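Local atomic coordinates of oxaloacetate acetyl hydrolase (Cryphonectria parasitica, PDB entry 3LYE), a protein that belongs to the phosphoenolpyruvate phosphomutase family, has a TIM-barrel fold and holds calcium ions in this model. Residues A[27-32]-A[46-51]; A[167-172]-A[181-186]; A[190-195]-A[214-219]. All blocks are in the same frame, centred on the assembly; numbering follows the deposited sequence.

Interaction 1. Residues A[27-32]-A[46-51]; sequences IVCPGV and FKSLYM
Val32 N donates to Tyr50 O over 2.7 Å in an almost straight bond (173°), and Tyr50 N reaches Pro30 O at 3.0 Å, coming from above that carbonyl's plane. The amide and carbonyl of Tyr50 thus bond to the residues before and after Gly31, its parallel bridge partner, and Gly31 CA adds a CA-H...O contact of 3.2 Å to Tyr50 O. Toward the start of strand 27-32, where the partner is the loop 46-48, side chains and a water take over. The Pro30 ring lies over one face of Phe46, with its CG 3.9 Å from the ring centroid, a CH-pi contact. Ser48 has OG anti to its backbone N (chi1 -174°), which sets OG 3.4 Å from Cys29 SG; CB of the same serine rests on Ile27 CG2. The water accepts from Lys47 N at 3.0 Å and donates to Val28 O at 2.8 Å. Strands 27-32 and 49-51 are neighbours in the parallel barrel sheet, the two arms of a beta-alpha-beta crossover through helix 35-43, which Pro30, Val32 and Leu49 touch. Farther out, Ser48 OG hydrogen-bonds with Pro90 O. Tyr50, whose CG is anti to the backbone N (chi1 168°), carries its hydroxyl to a hydrogen bond with His121 NE2, and its side chain lies about 6 Å from a bound calcium ion. Pro30 packs on Leu262 and Phe46 on Arg266, both of the second subunit.

Interaction 2. Residues A[167-172]-A[181-186]; sequences ARTDAL and IERLRA
In the beta-alpha unit made by strand 164-169 and helix 177-189, Thr169 sends its two branches to two consecutive helix residues, Arg183 and Leu184. The short axes run nearly antiparallel (163°), 8.7 Å apart, and no hydrogen bond spans them. Thr169 OG1, anti to the backbone N (chi1 179°), lies 3.6 Å from Arg183 CD, the two side chains crossing at about a right angle. Its CG2 instead meets Leu184 CG at 4.0 Å. Leu184 CD2 continues to the strand backbone, 3.3 Å from Ala167 O. Just past the strand, Ala171 CB sits over one face of the Arg183 guanidinium, 4.2 Å from NE. An ST turn holds this bend, Ala171 N donating to Thr169 OG1 over 3.2 Å. Asp124 OD1 hydrogen-bonds with that same hydroxyl and forms a salt bridge with Arg183 NH1, while Arg183 NE pairs with Glu179. Arg168, whose CB is directed away from the helix, grips Asp170 side-on, NE to OD2 and NH2 to OD1, each 2.9 Å. A helix returning antiparallel along the outside of the strand before it is the beta-alpha unit repeated round a TIM barrel.

Interaction 3. Residues A[190-195]-A[214-219]; sequences EGADVG and APWPLL
Trp216 reaches across to the 190-195 backbone with its indole, which takes its place because CG is anti to the backbone N (chi1 -171°) and chi2 of 63° turns the ring against the strand. NE1 donates to Ala192 O at 3.1 Å; the acceptor lies close to the indole plane, but the bond is bent (140°) and the nitrogen stands above the carbonyl plane. The six-membered part of the ring presents a face to Val194 and Gly195, near its rim, with CH2 3.3 Å from Gly195 N. Glycine leaves the backbone bare there, and the ring comes down directly on it. Ala192 CB meets the neighbouring carbon CZ2. Gly195 also makes the single backbone bridge to Leu218: its N donates to Pro217 O (2.9 Å) in the carbonyl plane, and its O accepts from Leu219 N (2.8 Å). Strand 194-197 and strand 219-223, which starts at Leu219, are the two outermost strands of the parallel sheet, and this bridge brings them together to close the barrel. Val194 places CG1 anti to its backbone N, 3.4 Å from Pro217 O and 3.8 Å from Leu219 CB, while CG2 faces Pro217 CG more loosely. Leu218 has its CB directed away from the strand, yet its CD2 bends back to 3.6 Å from Gly195 O. Leu184 and Arg188 of helix 177-189 also touch Trp216. Asp193, its CB directed away from 214-219, forms salt bridges with Lys156 and Arg17.

How the interactions relate
From the N terminus, interaction 1 closes the first loop, around helix 35-43, and joins two neighbouring strands of the sheet. Interaction 2 opens much later, folding helix 177-189 back on the strand before it. Interaction 3 then starts just after that helix and closes a loop holding the end of strand 194-197 and helix 203-213, tying the sheet's two edges. The three follow in series, none nesting or crossing. Interactions 2 and 3 touch, since strands 164-169 and 194-197 are neighbours: Ala167 N lies 2.8 Å from Val194 O, a probable hydrogen bond, and Leu184 CD2 packs on Gly195 CA. Interaction 1 reaches the same sheet without touching them, its centre about 23 and 18 Å from theirs.

Interaction 1. Residues A[27-32]-A[46-51]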
# COMPACT_ATOMS: atom_id res chain seq x y z
N ILE A 27 -7.72 -21.31 24.42
CA ILE A 27 -8.04 -20.08 23.68
C ILE A 27 -8.37 -20.47 22.24
O ILE A 27 -7.47 -20.87 21.51
CB ILE A 27 -6.87 -19.08 23.81
CG1 ILE A 27 -6.55 -18.78 25.29
CG2 ILE A 27 -7.18 -17.78 23.07
CD1 ILE A 27 -5.15 -18.23 25.49
N VAL A 28 -9.64 -20.35 21.86
CA VAL A 28 -10.15 -20.73 20.56
C VAL A 28 -10.10 -19.53 19.63
O VAL A 28 -10.76 -18.53 19.85
CB VAL A 28 -11.58 -21.29 20.74
CG1 VAL A 28 -12.27 -21.49 19.42
CG2 VAL A 28 -11.55 -22.58 21.57
N CYS A 29 -9.37 -19.70 18.53
CA CYS A 29 -9.18 -18.64 17.56
C CYS A 29 -9.57 -19.02 16.16
O CYS A 29 -8.83 -19.74 15.49
CB CYS A 29 -7.68 -18.28 17.54
SG CYS A 29 -6.90 -17.94 19.14
N PRO A 30 -10.70 -18.52 15.72
CA PRO A 30 -11.09 -18.86 14.36
C PRO A 30 -10.19 -18.16 13.34
O PRO A 30 -9.77 -17.01 13.56
CB PRO A 30 -12.50 -18.28 14.25
CG PRO A 30 -12.54 -17.21 15.27
CD PRO A 30 -11.70 -17.71 16.41
N GLY A 31 -9.88 -18.86 12.25
CA GLY A 31 -9.08 -18.29 11.19
C GLY A 31 -9.91 -17.34 10.34
O GLY A 31 -10.88 -17.73 9.73
N VAL A 32 -9.49 -16.09 10.31
CA VAL A 32 -10.09 -15.00 9.58
C VAL A 32 -9.07 -14.52 8.55
O VAL A 32 -7.88 -14.70 8.71
CB VAL A 32 -10.64 -13.90 10.49
CG1 VAL A 32 -11.67 -14.46 11.45
CG2 VAL A 32 -9.54 -13.23 11.24
N PHE A 46 -16.01 -14.20 19.80
CA PHE A 46 -14.78 -14.97 19.94
C PHE A 46 -13.82 -14.10 20.76
O PHE A 46 -13.75 -12.89 20.57
CB PHE A 46 -14.24 -15.39 18.60
CG PHE A 46 -14.97 -16.58 18.03
CD1 PHE A 46 -14.59 -17.86 18.35
CD2 PHE A 46 -16.08 -16.42 17.22
CE1 PHE A 46 -15.26 -18.95 17.86
CE2 PHE A 46 -16.75 -17.52 16.76
CZ PHE A 46 -16.33 -18.78 17.07
N LYS A 47 -13.05 -14.75 21.62
CA LYS A 47 -12.12 -14.07 22.52
C LYS A 47 -10.77 -13.78 21.96
O LYS A 47 -10.01 -13.05 22.56
CB LYS A 47 -12.00 -14.88 23.84
CG LYS A 47 -13.33 -15.11 24.61
CD LYS A 47 -14.17 -13.80 24.75
CE LYS A 47 -15.32 -13.86 25.79
NZ LYS A 47 -16.30 -14.95 25.59
N SER A 48 -10.47 -14.36 20.82
CA SER A 48 -9.21 -14.18 20.11
C SER A 48 -9.45 -14.60 18.68
O SER A 48 -10.29 -15.46 18.40
CB SER A 48 -8.09 -15.02 20.71
OG SER A 48 -6.85 -14.69 20.06
N LEU A 49 -8.73 -13.98 17.76
CA LEU A 49 -8.85 -14.27 16.34
C LEU A 49 -7.50 -14.71 15.81
O LEU A 49 -6.46 -14.38 16.40
CB LEU A 49 -9.24 -13.02 15.55
CG LEU A 49 -10.73 -12.69 15.41
CD1 LEU A 49 -11.62 -12.92 16.56
CD2 LEU A 49 -10.95 -11.31 14.80
N TYR A 50 -7.50 -15.44 14.69
CA TYR A 50 -6.27 -15.88 14.06
C TYR A 50 -6.30 -15.42 12.58
O TYR A 50 -7.26 -15.72 11.84
CB TYR A 50 -6.14 -17.41 14.08
CG TYR A 50 -5.06 -17.99 13.20
CD1 TYR A 50 -5.33 -18.99 12.30
CD2 TYR A 50 -3.75 -17.55 13.31
CE1 TYR A 50 -4.35 -19.50 11.52
CE2 TYR A 50 -2.79 -18.03 12.51
CZ TYR A 50 -3.08 -19.04 11.65
OH TYR A 50 -2.08 -19.57 10.90
N MET A 51 -5.31 -14.67 12.14
CA MET A 51 -5.25 -14.25 10.75
C MET A 51 -4.38 -15.23 10.00
O MET A 51 -3.18 -15.36 10.22
CB MET A 51 -4.63 -12.89 10.58
CG MET A 51 -4.68 -12.39 9.12
SD MET A 51 -3.73 -10.89 8.83
CE MET A 51 -2.11 -11.58 8.47
O HOH W 1 -12.77 -17.73 21.57

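Interaction 2. Residues A[167-172]-A[181-186]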
# COMPACT_ATOMS: atom_id res chain seq x y z
N ALA A 167 6.52 -20.55 18.42
CA ALA A 167 7.53 -21.24 17.64
C ALA A 167 6.89 -22.42 16.96
O ALA A 167 6.48 -23.36 17.62
CB ALA A 167 8.69 -21.71 18.52
N ARG A 168 6.82 -22.36 15.64
CA ARG A 168 6.25 -23.44 14.84
C ARG A 168 7.33 -24.27 14.17
O ARG A 168 8.31 -23.72 13.67
CB ARG A 168 5.36 -22.84 13.72
CG ARG A 168 4.98 -23.84 12.63
CD ARG A 168 3.95 -23.24 11.70
NE ARG A 168 3.93 -23.97 10.45
CZ ARG A 168 3.00 -23.81 9.52
NH1 ARG A 168 1.98 -23.00 9.73
NH2 ARG A 168 3.08 -24.49 8.38
N THR A 169 7.14 -25.59 14.18
CA THR A 169 8.05 -26.49 13.52
C THR A 169 7.23 -27.33 12.55
O THR A 169 6.19 -27.91 12.90
CB THR A 169 8.93 -27.40 14.42
OG1 THR A 169 9.74 -28.23 13.58
CG2 THR A 169 8.14 -28.26 15.31
N ASP A 170 7.75 -27.38 11.34
CA ASP A 170 7.17 -28.13 10.24
C ASP A 170 8.06 -29.35 9.96
O ASP A 170 7.96 -29.95 8.90
CB ASP A 170 7.16 -27.26 9.01
CG ASP A 170 6.04 -26.26 9.02
OD1 ASP A 170 4.90 -26.70 8.83
OD2 ASP A 170 6.29 -25.06 9.22
N ALA A 171 8.90 -29.72 10.92
CA ALA A 171 9.82 -30.85 10.75
C ALA A 171 9.27 -32.28 10.90
O ALA A 171 9.99 -33.23 10.60
CB ALA A 171 10.99 -30.70 11.74
N LEU A 172 8.03 -32.46 11.33
CA LEU A 172 7.51 -33.81 11.50
C LEU A 172 7.63 -34.77 10.33
O LEU A 172 8.14 -35.87 10.48
CB LEU A 172 6.06 -33.79 11.98
CG LEU A 172 5.48 -35.13 12.41
CD1 LEU A 172 6.12 -35.65 13.69
CD2 LEU A 172 3.99 -35.00 12.60
N ILE A 181 10.28 -32.16 18.82
CA ILE A 181 10.34 -31.90 20.24
C ILE A 181 11.65 -31.18 20.61
O ILE A 181 11.64 -30.21 21.39
CB ILE A 181 10.21 -33.22 21.05
CG1 ILE A 181 8.83 -33.87 20.80
CG2 ILE A 181 10.35 -32.97 22.52
CD1 ILE A 181 7.63 -32.92 21.00
N GLU A 182 12.77 -31.61 20.05
CA GLU A 182 14.04 -30.97 20.36
C GLU A 182 14.05 -29.53 19.83
O GLU A 182 14.61 -28.63 20.46
CB GLU A 182 15.20 -31.81 19.84
CG GLU A 182 15.23 -33.23 20.46
CD GLU A 182 16.47 -34.03 20.10
OE1 GLU A 182 17.26 -33.54 19.27
OE2 GLU A 182 16.64 -35.15 20.64
N ARG A 183 13.45 -29.30 18.67
CA ARG A 183 13.41 -27.95 18.11
C ARG A 183 12.56 -27.02 18.95
O ARG A 183 12.89 -25.86 19.14
CB ARG A 183 12.84 -27.95 16.70
CG ARG A 183 13.82 -28.43 15.70
CD ARG A 183 13.29 -28.49 14.27
NE ARG A 183 14.38 -28.92 13.42
CZ ARG A 183 14.81 -28.32 12.32
NH1 ARG A 183 14.19 -27.27 11.82
NH2 ARG A 183 15.87 -28.80 11.68
N LEU A 184 11.46 -27.54 19.46
CA LEU A 184 10.56 -26.77 20.29
C LEU A 184 11.24 -26.46 21.62
O LEU A 184 11.16 -25.34 22.11
CB LEU A 184 9.23 -27.48 20.47
CG LEU A 184 8.36 -27.52 19.21
CD1 LEU A 184 7.12 -28.39 19.52
CD2 LEU A 184 7.96 -26.14 18.74
N ARG A 185 11.92 -27.44 22.20
CA ARG A 185 12.62 -27.19 23.45
C ARG A 185 13.68 -26.11 23.24
O ARG A 185 13.87 -25.21 24.08
CB ARG A 185 13.29 -28.45 23.98
CG ARG A 185 12.35 -29.39 24.60
CD ARG A 185 13.09 -30.51 25.29
NE ARG A 185 12.13 -31.42 25.89
CZ ARG A 185 12.09 -32.73 25.70
NH1 ARG A 185 11.15 -33.44 26.31
NH2 ARG A 185 13.00 -33.33 24.93
N ALA A 186 14.40 -26.18 22.12
CA ALA A 186 15.44 -25.20 21.84
C ALA A 186 14.80 -23.81 21.66
O ALA A 186 15.33 -22.82 22.14
CB ALA A 186 16.25 -25.59 20.63

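Interaction 3. Residues A[190-195]-A[214-219]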
# COMPACT_ATOMS: atom_id res chain seq x y z
N GLU A 190 15.28 -20.21 23.76
CA GLU A 190 15.61 -18.94 23.12
C GLU A 190 14.59 -17.83 23.44
O GLU A 190 14.83 -16.68 23.07
CB GLU A 190 15.79 -19.07 21.61
CG GLU A 190 16.89 -19.97 21.17
CD GLU A 190 18.28 -19.42 21.39
OE1 GLU A 190 18.45 -18.19 21.54
OE2 GLU A 190 19.22 -20.24 21.35
N GLY A 191 13.47 -18.19 24.06
CA GLY A 191 12.47 -17.22 24.46
C GLY A 191 11.08 -17.32 23.85
O GLY A 191 10.26 -16.47 24.14
N ALA A 192 10.81 -18.31 23.02
CA ALA A 192 9.49 -18.44 22.47
C ALA A 192 8.53 -18.72 23.63
O ALA A 192 8.86 -19.41 24.61
CB ALA A 192 9.44 -19.51 21.42
N ASP A 193 7.31 -18.20 23.50
CA ASP A 193 6.29 -18.33 24.51
C ASP A 193 5.36 -19.53 24.42
O ASP A 193 4.82 -19.96 25.44
CB ASP A 193 5.41 -17.07 24.44
CG ASP A 193 6.19 -15.80 24.68
OD1 ASP A 193 6.34 -14.97 23.74
OD2 ASP A 193 6.62 -15.59 25.83
N VAL A 194 5.18 -20.03 23.21
CA VAL A 194 4.31 -21.14 22.93
C VAL A 194 4.89 -21.95 21.80
O VAL A 194 5.56 -21.39 20.93
CB VAL A 194 2.93 -20.58 22.43
CG1 VAL A 194 1.94 -21.69 22.08
CG2 VAL A 194 2.33 -19.58 23.44
N GLY A 195 4.63 -23.24 21.78
CA GLY A 195 5.12 -24.08 20.71
C GLY A 195 3.97 -24.58 19.84
O GLY A 195 2.82 -24.69 20.28
N ALA A 214 5.27 -30.04 28.44
CA ALA A 214 4.64 -29.50 29.65
C ALA A 214 5.72 -29.06 30.64
O ALA A 214 6.70 -29.77 30.86
CB ALA A 214 3.79 -30.56 30.29
N PRO A 215 5.48 -27.95 31.35
CA PRO A 215 4.32 -27.07 31.33
C PRO A 215 4.34 -25.95 30.29
O PRO A 215 3.49 -25.07 30.34
CB PRO A 215 4.37 -26.43 32.71
CG PRO A 215 5.82 -26.29 32.97
CD PRO A 215 6.47 -27.52 32.37
N TRP A 216 5.28 -25.97 29.35
CA TRP A 216 5.35 -24.92 28.34
C TRP A 216 4.14 -25.12 27.45
O TRP A 216 3.92 -26.22 26.95
CB TRP A 216 6.66 -25.02 27.59
CG TRP A 216 6.99 -23.91 26.66
CD1 TRP A 216 7.19 -22.60 26.97
CD2 TRP A 216 7.23 -24.02 25.26
NE1 TRP A 216 7.52 -21.88 25.85
CE2 TRP A 216 7.56 -22.74 24.79
CE3 TRP A 216 7.19 -25.09 24.36
CZ2 TRP A 216 7.87 -22.50 23.46
CZ3 TRP A 216 7.53 -24.87 23.07
CH2 TRP A 216 7.83 -23.57 22.61
N PRO A 217 3.37 -24.05 27.18
CA PRO A 217 2.17 -24.21 26.37
C PRO A 217 2.32 -24.44 24.89
O PRO A 217 3.24 -23.93 24.26
CB PRO A 217 1.44 -22.88 26.57
CG PRO A 217 2.45 -21.91 26.99
CD PRO A 217 3.61 -22.65 27.57
N LEU A 218 1.42 -25.28 24.38
CA LEU A 218 1.37 -25.60 22.96
C LEU A 218 0.06 -25.08 22.37
O LEU A 218 -0.98 -24.96 23.04
CB LEU A 218 1.45 -27.09 22.67
CG LEU A 218 2.71 -27.82 23.12
CD1 LEU A 218 2.76 -29.20 22.46
CD2 LEU A 218 3.92 -27.00 22.80
N LEU A 219 0.13 -24.86 21.07
CA LEU A 219 -0.95 -24.39 20.25
C LEU A 219 -1.19 -25.51 19.21
O LEU A 219 -0.27 -26.04 18.60
CB LEU A 219 -0.54 -23.08 19.59
CG LEU A 219 -1.49 -22.42 18.60
CD1 LEU A 219 -1.15 -20.95 18.41
CD2 LEU A 219 -1.48 -23.12 17.24